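Local coordinates for aminotransferase, class V family protein (Trichomonas vaginalis, PDB 5F8V) that probably catalyses the pyridoxal-phosphate-dependent transfer of an amino group between O-phospho-L-serine and 2-oxoglutarate in serine biosynthesis, at residues F82-F87 / E111-F117; H93-L99 / D147-Y153; V16-C20 / F253-I257. All blocks are in the same frame, centred on the assembly; numbering follows the deposited sequence.

Contact 1. Residues F82-F87 / E111-F117; sequences FSAIPF and ECKRLAF
Phe117 drives the edge of its ring into one face of Phe87. This is a T-shaped pair, with centroids 4.9 Å apart and planes at 87°. Phe117 CZ leads and lies 3.5 Å from Phe87 CD1, above the rim of the ring. Pro86 fills the corner beside this pair. Pro86 CB lies 3.8 Å from Phe117 CE1. Cys112 SG is 3.7 Å from the same Pro86 CB. Pro86 CG reaches Leu115 CD1, which also approaches the Phe87 ring obliquely. This apolar end is close-packed.

The other end is polar and faces the second subunit. Arg114 is exposed there, yet its NH2 is bonded to Cys227 O of that subunit. Ser83 OG donates a 2.6 Å hydrogen bond to Glu111 OE2. It meets the carboxylate on its anti side, tilted out of the plane. The Glu111 chain leaves with CG anti to the backbone N and then bends at chi2 (63°), which turns the carboxylate to the serine. Glu111 OE1 takes a salt bridge from Arg114 NH1 at 3.0 Å, on the syn side. Both oxygens are engaged, which holds the carboxylate against rotation. Ile229 N of the second subunit also bonds to OE2.

The segments belong to helices 78-89 and 103-115, whose local axes cross at -59° with a closest approach of 9.3 Å. Positive phi at Ala116 ends the second helix and lets Phe117 turn back to the first. Phe226 of the second subunit packs on both phenylalanines. Strands 95-98 and 148-154 lie beneath, touching Pro86 and Cys112 through Tyr98 and Tyr150.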
loop_
_atom_site.group_PDB
_atom_site.type_symbol
_atom_site.label_atom_id
_atom_site.label_comp_id
_atom_site.label_asym_id
_atom_site.label_seq_id
_atom_site.Cartn_x
_atom_site.Cartn_y
_atom_site.Cartn_z
ATOM N N PHE A 82 -0.773 -1.052 13.481
ATOM C CA PHE A 82 -1.383 -1.427 14.784
ATOM C C PHE A 82 -1.285 -2.941 15.036
ATOM O O PHE A 82 -1.075 -3.372 16.165
ATOM C CB PHE A 82 -2.874 -1.054 14.899
ATOM C CG PHE A 82 -3.199 0.410 14.743
ATOM C CD1 PHE A 82 -2.227 1.417 14.783
ATOM C CD2 PHE A 82 -4.541 0.790 14.602
ATOM C CE1 PHE A 82 -2.581 2.747 14.646
ATOM C CE2 PHE A 82 -4.891 2.121 14.474
ATOM C CZ PHE A 82 -3.911 3.099 14.496
ATOM N N SER A 83 -1.470 -3.734 13.986
ATOM C CA SER A 83 -1.336 -5.184 14.074
ATOM C C SER A 83 0.128 -5.604 14.189
ATOM O O SER A 83 0.472 -6.435 15.033
ATOM C CB SER A 83 -1.951 -5.845 12.853
ATOM O OG SER A 83 -3.270 -5.390 12.638
ATOM N N ALA A 84 0.983 -5.014 13.359
ATOM C CA ALA A 84 2.394 -5.394 13.297
ATOM C C ALA A 84 3.169 -5.060 14.568
ATOM O O ALA A 84 4.094 -5.784 14.923
ATOM C CB ALA A 84 3.067 -4.776 12.075
ATOM N N ILE A 85 2.787 -3.990 15.264
ATOM C CA ILE A 85 3.505 -3.561 16.470
ATOM C C ILE A 85 3.631 -4.692 17.518
ATOM O O ILE A 85 4.757 -5.044 17.897
ATOM C CB ILE A 85 2.905 -2.255 17.084
ATOM C CG1 ILE A 85 3.171 -1.028 16.181
ATOM C CG2 ILE A 85 3.425 -2.004 18.499
ATOM C CD1 ILE A 85 4.624 -0.673 15.907
ATOM N N PRO A 86 2.500 -5.268 17.983
ATOM C CA PRO A 86 2.635 -6.350 18.962
ATOM C C PRO A 86 3.318 -7.616 18.430
ATOM O O PRO A 86 4.098 -8.219 19.166
ATOM C CB PRO A 86 1.188 -6.628 19.405
ATOM C CG PRO A 86 0.326 -6.028 18.347
ATOM C CD PRO A 86 1.096 -4.858 17.826
ATOM N N PHE A 87 3.046 -8.009 17.185
ATOM C CA PHE A 87 3.776 -9.122 16.551
ATOM C C PHE A 87 5.285 -8.949 16.703
ATOM O O PHE A 87 5.979 -9.900 17.068
ATOM C CB PHE A 87 3.457 -9.259 15.056
ATOM C CG PHE A 87 2.246 -10.078 14.761
ATOM C CD1 PHE A 87 2.237 -11.451 15.020
ATOM C CD2 PHE A 87 1.102 -9.492 14.213
ATOM C CE1 PHE A 87 1.116 -12.210 14.754
ATOM C CE2 PHE A 87 -0.021 -10.256 13.942
ATOM C CZ PHE A 87 -0.012 -11.618 14.210
ATOM N N GLU A 111 -6.973 -3.478 18.707
ATOM C CA GLU A 111 -6.395 -4.475 17.806
ATOM C C GLU A 111 -5.445 -5.424 18.547
ATOM O O GLU A 111 -5.501 -6.638 18.339
ATOM C CB GLU A 111 -5.728 -3.804 16.591
ATOM C CG GLU A 111 -4.923 -4.710 15.655
ATOM C CD GLU A 111 -5.732 -5.790 14.947
ATOM O OE1 GLU A 111 -6.938 -5.976 15.215
ATOM O OE2 GLU A 111 -5.145 -6.479 14.093
ATOM N N CYS A 112 -4.603 -4.878 19.420
ATOM C CA CYS A 112 -3.733 -5.707 20.268
ATOM C C CYS A 112 -4.559 -6.626 21.202
ATOM O O CYS A 112 -4.257 -7.811 21.336
ATOM C CB CYS A 112 -2.775 -4.842 21.079
ATOM S SG CYS A 112 -1.457 -5.789 21.892
ATOM N N LYS A 113 -5.615 -6.079 21.805
ATOM C CA LYS A 113 -6.519 -6.868 22.658
ATOM C C LYS A 113 -7.194 -7.969 21.837
ATOM O O LYS A 113 -7.220 -9.132 22.253
ATOM C CB LYS A 113 -7.561 -5.974 23.346
ATOM C CG LYS A 113 -8.079 -6.513 24.673
ATOM C CD LYS A 113 -8.683 -5.403 25.534
ATOM C CE LYS A 113 -8.702 -5.752 27.016
ATOM N NZ LYS A 113 -7.347 -5.836 27.644
ATOM N N ARG A 114 -7.686 -7.604 20.655
ATOM C CA ARG A 114 -8.324 -8.555 19.745
ATOM C C ARG A 114 -7.402 -9.715 19.354
ATOM O O ARG A 114 -7.807 -10.876 19.434
ATOM C CB ARG A 114 -8.810 -7.835 18.483
ATOM C CG ARG A 114 -9.600 -8.709 17.527
ATOM C CD ARG A 114 -9.721 -8.086 16.140
ATOM N NE ARG A 114 -9.639 -9.126 15.105
ATOM C CZ ARG A 114 -8.549 -9.471 14.408
ATOM N NH1 ARG A 114 -7.370 -8.859 14.568
ATOM N NH2 ARG A 114 -8.648 -10.450 13.515
ATOM N N LEU A 115 -6.176 -9.401 18.924
ATOM C CA LEU A 115 -5.210 -10.432 18.532
ATOM C C LEU A 115 -4.958 -11.465 19.645
ATOM O O LEU A 115 -4.731 -12.631 19.350
ATOM C CB LEU A 115 -3.884 -9.806 18.085
ATOM C CG LEU A 115 -3.897 -9.012 16.770
ATOM C CD1 LEU A 115 -2.615 -8.207 16.636
ATOM C CD2 LEU A 115 -4.092 -9.908 15.559
ATOM N N ALA A 116 -4.986 -11.020 20.903
ATOM C CA ALA A 116 -4.952 -11.894 22.080
ATOM C C ALA A 116 -3.761 -12.854 22.082
ATOM O O ALA A 116 -3.930 -14.066 21.988
ATOM C CB ALA A 116 -6.269 -12.662 22.216
ATOM N N PHE A 117 -2.555 -12.301 22.175
ATOM C CA PHE A 117 -1.351 -13.120 22.262
ATOM C C PHE A 117 -1.333 -13.805 23.636
ATOM O O PHE A 117 -1.367 -13.111 24.645
ATOM C CB PHE A 117 -0.095 -12.274 22.038
ATOM C CG PHE A 117 0.081 -11.822 20.611
ATOM C CD1 PHE A 117 -0.291 -10.538 20.216
ATOM C CD2 PHE A 117 0.614 -12.682 19.656
ATOM C CE1 PHE A 117 -0.130 -10.118 18.899
ATOM C CE2 PHE A 117 0.775 -12.267 18.333
ATOM C CZ PHE A 117 0.408 -10.979 17.960
#

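Contact 2. Residues H93-L99 / D147-Y153; sequences HKAVDYL and DAAYFYY
Tyr98 lies against both Tyr150 and Tyr152, and the three rings form an aromatic cluster on one face of a parallel strand pair. Tyr150 turns its edge to the face of Tyr98 in an offset edge-to-face pair, with planes at 78°. Its first torsion (chi1 53°) places CG between the backbone N and the carbonyl carbon, and the ring swings toward strand 95-98. Tyr150 OH donates a 2.7 Å hydrogen bond to Tyr98 OH. Val96 runs alongside Tyr150 and sets CG1 over the ring face as a CH-pi contact, 3.9 Å from the centroid. The Tyr98 and Tyr152 planes are 30° apart, but the rings are so displaced that little of one lies over the other. Tyr152 CB sits over the Tyr98 face, and Tyr98 CE1 lies 3.4 Å from Tyr152 CG.

Asp97 and Phe151 project from the other face. Phe151 CZ comes within 3.6 Å of Leu99 CB. His93 lays one ring face over Ala149 CA. Asp147 OD1 stands at the ring edge by His93 CD2, while His93 ND1 is bonded to Ile90 O.

Backbone hydrogen bonds join the strands in parallel register, among them Tyr152 N to Asp97 O at 2.7 Å. The register slips by one residue between Ala95 and Asp97, a beta bulge. Asp147 OD2 accepts from Lys94 N at 3.2 Å, from above the carboxylate plane. The strands are neighbours in the mixed seven-stranded sheet, between 121-124 and 174-177, and helices 78-89 and 103-115 pack on the tyrosine side.

Buried Asp97 has its OD1 bonded to Ser145 and Asn123, and a water donates to OD2. These bonds probably stabilise a charged carboxylate. The bond to Tyr98 OH gives the buried Tyr150 hydroxyl an acceptor and ties the rings together.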
loop_
_atom_site.group_PDB
_atom_site.type_symbol
_atom_site.label_atom_id
_atom_site.label_comp_id
_atom_site.label_asym_id
_atom_site.label_seq_id
_atom_site.Cartn_x
_atom_site.Cartn_y
_atom_site.Cartn_z
ATOM N N HIS A 93 8.007 -10.490 26.796
ATOM C CA HIS A 93 7.379 -9.758 27.901
ATOM C C HIS A 93 5.946 -10.234 28.136
ATOM O O HIS A 93 5.295 -10.737 27.223
ATOM C CB HIS A 93 7.403 -8.255 27.643
ATOM C CG HIS A 93 8.783 -7.685 27.556
ATOM N ND1 HIS A 93 9.460 -7.557 26.364
ATOM C CD2 HIS A 93 9.622 -7.226 28.515
ATOM C CE1 HIS A 93 10.656 -7.046 26.592
ATOM N NE2 HIS A 93 10.781 -6.838 27.890
ATOM N N LYS A 94 5.470 -10.079 29.368
ATOM C CA LYS A 94 4.149 -10.564 29.764
ATOM C C LYS A 94 3.070 -9.476 29.731
ATOM O O LYS A 94 1.904 -9.759 30.019
ATOM C CB LYS A 94 4.221 -11.204 31.158
ATOM C CG LYS A 94 5.226 -12.351 31.288
ATOM C CD LYS A 94 4.974 -13.465 30.277
ATOM C CE LYS A 94 5.838 -14.702 30.515
ATOM N NZ LYS A 94 7.129 -14.644 29.772
ATOM N N ALA A 95 3.448 -8.245 29.374
ATOM C CA ALA A 95 2.498 -7.136 29.329
ATOM C C ALA A 95 2.831 -6.103 28.257
ATOM O O ALA A 95 3.974 -6.008 27.808
ATOM C CB ALA A 95 2.417 -6.463 30.695
ATOM N N VAL A 96 1.804 -5.357 27.847
ATOM C CA VAL A 96 1.965 -4.175 27.001
ATOM C C VAL A 96 1.074 -3.053 27.523
ATOM O O VAL A 96 -0.053 -3.303 27.964
ATOM C CB VAL A 96 1.632 -4.447 25.517
ATOM C CG1 VAL A 96 2.698 -5.327 24.885
ATOM C CG2 VAL A 96 0.231 -5.046 25.350
ATOM N N ASP A 97 1.589 -1.822 27.470
ATOM C CA ASP A 97 0.856 -0.646 27.940
ATOM C C ASP A 97 0.410 0.247 26.775
ATOM O O ASP A 97 1.221 0.616 25.907
ATOM C CB ASP A 97 1.701 0.140 28.950
ATOM C CG ASP A 97 1.668 -0.476 30.372
ATOM O OD1 ASP A 97 0.709 -1.201 30.713
ATOM O OD2 ASP A 97 2.600 -0.226 31.169
ATOM N N TYR A 98 -0.886 0.572 26.776
ATOM C CA TYR A 98 -1.515 1.472 25.805
ATOM C C TYR A 98 -2.149 2.642 26.549
ATOM O O TYR A 98 -2.978 2.432 27.430
ATOM C CB TYR A 98 -2.579 0.711 25.004
ATOM C CG TYR A 98 -1.987 -0.171 23.925
ATOM C CD1 TYR A 98 -1.941 0.259 22.603
ATOM C CD2 TYR A 98 -1.445 -1.424 24.229
ATOM C CE1 TYR A 98 -1.387 -0.524 21.610
ATOM C CE2 TYR A 98 -0.882 -2.222 23.233
ATOM C CZ TYR A 98 -0.858 -1.764 21.926
ATOM O OH TYR A 98 -0.313 -2.515 20.924
ATOM N N LEU A 99 -1.728 3.866 26.232
ATOM C CA LEU A 99 -2.403 5.067 26.735
ATOM C C LEU A 99 -3.373 5.513 25.649
ATOM O O LEU A 99 -2.953 5.879 24.547
ATOM C CB LEU A 99 -1.411 6.179 27.060
ATOM C CG LEU A 99 -2.027 7.532 27.469
ATOM C CD1 LEU A 99 -2.598 7.486 28.869
ATOM C CD2 LEU A 99 -1.015 8.660 27.342
ATOM N N ASP A 147 6.076 -5.720 33.715
ATOM C CA ASP A 147 6.996 -6.230 32.694
ATOM C C ASP A 147 6.512 -5.807 31.303
ATOM O O ASP A 147 6.322 -6.636 30.423
ATOM C CB ASP A 147 7.097 -7.762 32.817
ATOM C CG ASP A 147 8.171 -8.359 31.920
ATOM O OD1 ASP A 147 9.291 -7.807 31.850
ATOM O OD2 ASP A 147 7.887 -9.388 31.277
ATOM N N ALA A 148 6.320 -4.501 31.120
ATOM C CA ALA A 148 5.752 -3.962 29.879
ATOM C C ALA A 148 6.776 -3.957 28.742
ATOM O O ALA A 148 7.886 -3.466 28.901
ATOM C CB ALA A 148 5.201 -2.565 30.108
ATOM N N ALA A 149 6.384 -4.511 27.597
ATOM C CA ALA A 149 7.236 -4.570 26.414
ATOM C C ALA A 149 7.429 -3.184 25.802
ATOM O O ALA A 149 8.477 -2.893 25.201
ATOM C CB ALA A 149 6.642 -5.520 25.378
ATOM N N TYR A 150 6.401 -2.350 25.939
ATOM C CA TYR A 150 6.425 -0.990 25.436
ATOM C C TYR A 150 5.277 -0.177 26.033
ATOM O O TYR A 150 4.378 -0.730 26.690
ATOM C CB TYR A 150 6.358 -0.982 23.893
ATOM C CG TYR A 150 5.203 -1.755 23.269
ATOM C CD1 TYR A 150 5.414 -2.983 22.637
ATOM C CD2 TYR A 150 3.904 -1.237 23.266
ATOM C CE1 TYR A 150 4.364 -3.686 22.051
ATOM C CE2 TYR A 150 2.849 -1.927 22.690
ATOM C CZ TYR A 150 3.082 -3.146 22.076
ATOM O OH TYR A 150 2.033 -3.817 21.507
ATOM N N PHE A 151 5.345 1.133 25.812
ATOM C CA PHE A 151 4.301 2.085 26.157
ATOM C C PHE A 151 3.835 2.693 24.834
ATOM O O PHE A 151 4.577 3.446 24.201
ATOM C CB PHE A 151 4.851 3.170 27.085
ATOM C CG PHE A 151 3.828 4.176 27.529
ATOM C CD1 PHE A 151 3.176 4.034 28.752
ATOM C CD2 PHE A 151 3.522 5.280 26.733
ATOM C CE1 PHE A 151 2.242 4.970 29.169
ATOM C CE2 PHE A 151 2.589 6.210 27.136
ATOM C CZ PHE A 151 1.945 6.058 28.360
ATOM N N TYR A 152 2.626 2.339 24.411
ATOM C CA TYR A 152 2.078 2.797 23.135
ATOM C C TYR A 152 1.203 4.018 23.351
ATOM O O TYR A 152 0.403 4.047 24.289
ATOM C CB TYR A 152 1.260 1.688 22.472
ATOM C CG TYR A 152 0.691 2.079 21.125
ATOM C CD1 TYR A 152 -0.444 2.896 21.026
ATOM C CD2 TYR A 152 1.286 1.639 19.942
ATOM C CE1 TYR A 152 -0.953 3.269 19.798
ATOM C CE2 TYR A 152 0.770 1.999 18.710
ATOM C CZ TYR A 152 -0.346 2.808 18.649
ATOM O OH TYR A 152 -0.850 3.166 17.439
ATOM N N TYR A 153 1.339 5.013 22.474
ATOM C CA TYR A 153 0.447 6.185 22.488
ATOM C C TYR A 153 0.413 6.927 21.165
ATOM O O TYR A 153 1.286 6.752 20.322
ATOM C CB TYR A 153 0.819 7.154 23.613
ATOM C CG TYR A 153 1.904 8.166 23.296
ATOM C CD1 TYR A 153 3.249 7.808 23.308
ATOM C CD2 TYR A 153 1.583 9.494 23.024
ATOM C CE1 TYR A 153 4.248 8.744 23.035
ATOM C CE2 TYR A 153 2.570 10.429 22.762
ATOM C CZ TYR A 153 3.907 10.046 22.767
ATOM O OH TYR A 153 4.872 10.989 22.508
HETATM O O HOH W 1 4.924 0.764 29.554
#

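Contact 3. Residues V16-C20 / F253-I257; sequences VPLEC and FANHI
Val16 approaches the edge of the Phe253 ring, the two side chains coming from opposite directions. Val16 CG1 lies in the plane of the ring, 3.6 Å from Phe253 CZ. The other branch, Val16 CG2, approaches Ile257 CD1 at 4.2 Å. The backbone N of Val16 is bonded to Glu40 of the second subunit, so this residue stands at the dimer interface.

Pro17 follows at the N-cap position of helix 18-26. Its ring crosses Ile257 at about a right angle, with Pro17 CD 4.2 Å from Ile257 CG1. The helix then carries the chain round to Cys20, whose side chain turns back to the partner helix.

Cys20 is buried against the partner helix. Its SG is anti to the carbonyl carbon (chi1 -65°), which directs the sulfur to the backbone of the other helix. Cys20 SG lies 3.6 Å from His256 O and also touches Ile257 CG1. Cys20 CB faces Phe253 CZ at 4.1 Å. Cys20 O approaches the same ring obliquely, 3.6 Å from Phe253 CE2. Phe253 reaches this place with CG anti to its backbone N (chi1 -160°), which points the outer end of the ring at Val16 and Cys20. The contact is mainly apolar and buried.

His256 turns its CB to the Cys20 sulfur, while its NE2 is hydrogen-bonded to Glu27. The contact joins the N-terminal start of helix 18-26 to the middle of helix 248-263. Leu21 and Ala24 of the first helix also pack on Phe253, and Trp260 of the second packs on Pro17 and Cys20.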
loop_
_atom_site.group_PDB
_atom_site.type_symbol
_atom_site.label_atom_id
_atom_site.label_comp_id
_atom_site.label_asym_id
_atom_site.label_seq_id
_atom_site.Cartn_x
_atom_site.Cartn_y
_atom_site.Cartn_z
ATOM N N VAL A 16 -1.622 18.718 -0.290
ATOM C CA VAL A 16 -0.241 18.469 -0.659
ATOM C C VAL A 16 0.300 19.780 -1.257
ATOM O O VAL A 16 -0.482 20.587 -1.754
ATOM C CB VAL A 16 -0.191 17.241 -1.610
ATOM C CG1 VAL A 16 0.903 17.318 -2.649
ATOM C CG2 VAL A 16 -0.057 15.963 -0.785
ATOM N N PRO A 17 1.631 20.009 -1.189
ATOM C CA PRO A 17 2.180 21.219 -1.816
ATOM C C PRO A 17 1.962 21.228 -3.326
ATOM O O PRO A 17 2.261 20.233 -3.994
ATOM C CB PRO A 17 3.674 21.143 -1.473
ATOM C CG PRO A 17 3.736 20.314 -0.248
ATOM C CD PRO A 17 2.670 19.278 -0.439
ATOM N N LEU A 18 1.415 22.329 -3.855
ATOM C CA LEU A 18 1.113 22.428 -5.289
ATOM C C LEU A 18 2.363 22.219 -6.156
ATOM O O LEU A 18 2.296 21.550 -7.189
ATOM C CB LEU A 18 0.449 23.774 -5.614
ATOM C CG LEU A 18 -0.044 24.002 -7.047
ATOM C CD1 LEU A 18 -0.971 22.892 -7.526
ATOM C CD2 LEU A 18 -0.737 25.351 -7.149
ATOM N N GLU A 19 3.492 22.764 -5.706
ATOM C CA GLU A 19 4.801 22.567 -6.350
ATOM C C GLU A 19 5.108 21.081 -6.562
ATOM O O GLU A 19 5.628 20.701 -7.604
ATOM C CB GLU A 19 5.937 23.156 -5.497
ATOM C CG GLU A 19 5.926 24.665 -5.271
ATOM C CD GLU A 19 6.826 25.068 -4.102
ATOM O OE1 GLU A 19 6.307 25.576 -3.079
ATOM O OE2 GLU A 19 8.057 24.849 -4.198
ATOM N N CYS A 20 4.813 20.260 -5.557
ATOM C CA CYS A 20 5.034 18.821 -5.646
ATOM C C CYS A 20 4.109 18.169 -6.672
ATOM O O CYS A 20 4.536 17.315 -7.446
ATOM C CB CYS A 20 4.883 18.160 -4.278
ATOM S SG CYS A 20 6.132 18.690 -3.082
ATOM N N PHE A 253 6.973 10.193 -4.321
ATOM C CA PHE A 253 6.186 11.383 -4.025
ATOM C C PHE A 253 6.456 11.910 -2.616
ATOM O O PHE A 253 6.537 13.116 -2.408
ATOM C CB PHE A 253 4.691 11.156 -4.250
ATOM C CG PHE A 253 3.926 12.435 -4.417
ATOM C CD1 PHE A 253 3.204 12.980 -3.361
ATOM C CD2 PHE A 253 3.977 13.127 -5.617
ATOM C CE1 PHE A 253 2.511 14.171 -3.520
ATOM C CE2 PHE A 253 3.299 14.324 -5.776
ATOM C CZ PHE A 253 2.567 14.845 -4.726
ATOM N N ALA A 254 6.618 11.004 -1.661
ATOM C CA ALA A 254 7.065 11.373 -0.328
ATOM C C ALA A 254 8.368 12.161 -0.378
ATOM O O ALA A 254 8.492 13.197 0.273
ATOM C CB ALA A 254 7.232 10.132 0.534
ATOM N N ASN A 255 9.315 11.677 -1.183
ATOM C CA ASN A 255 10.618 12.323 -1.353
ATOM C C ASN A 255 10.503 13.744 -1.899
ATOM O O ASN A 255 11.241 14.639 -1.477
ATOM C CB ASN A 255 11.533 11.472 -2.249
ATOM C CG ASN A 255 12.988 11.915 -2.214
ATOM O OD1 ASN A 255 13.452 12.528 -1.254
ATOM N ND2 ASN A 255 13.724 11.580 -3.263
ATOM N N HIS A 256 9.575 13.952 -2.827
ATOM C CA HIS A 256 9.302 15.295 -3.336
ATOM C C HIS A 256 8.859 16.240 -2.217
ATOM O O HIS A 256 9.324 17.373 -2.146
ATOM C CB HIS A 256 8.271 15.275 -4.471
ATOM C CG HIS A 256 8.878 15.161 -5.832
ATOM N ND1 HIS A 256 9.745 16.106 -6.336
ATOM C CD2 HIS A 256 8.721 14.236 -6.809
ATOM C CE1 HIS A 256 10.112 15.757 -7.556
ATOM N NE2 HIS A 256 9.501 14.628 -7.869
ATOM N N ILE A 257 7.980 15.757 -1.342
ATOM C CA ILE A 257 7.554 16.514 -0.172
ATOM C C ILE A 257 8.711 16.734 0.811
ATOM O O ILE A 257 8.834 17.826 1.350
ATOM C CB ILE A 257 6.336 15.874 0.549
ATOM C CG1 ILE A 257 5.104 15.908 -0.364
ATOM C CG2 ILE A 257 6.023 16.629 1.847
ATOM C CD1 ILE A 257 3.982 14.993 0.075
#

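Contacts 1 and 2 are two layers packed together, their centres 12 Å apart. Helices 78-89 and 103-115 of contact 1 pack on the tyrosine face of the contact 2 strands. Cys112 CB is 3.4 Å from Tyr98 OH. Strand 95-98 links the two helices in sequence, in the alpha-beta layering of the large domain of this aminotransferase class. Contact 3 is remote, with nearest atoms about 19 Å from contact 1 and about 20 Å from contact 2. It closes a chain loop containing both. Contacts 1 and 3 touch the second subunit. The cofactor is carried on Lys202. Phe204 and Leu206, just after it in the chain, touch Ala254 and Phe253 of contact 3.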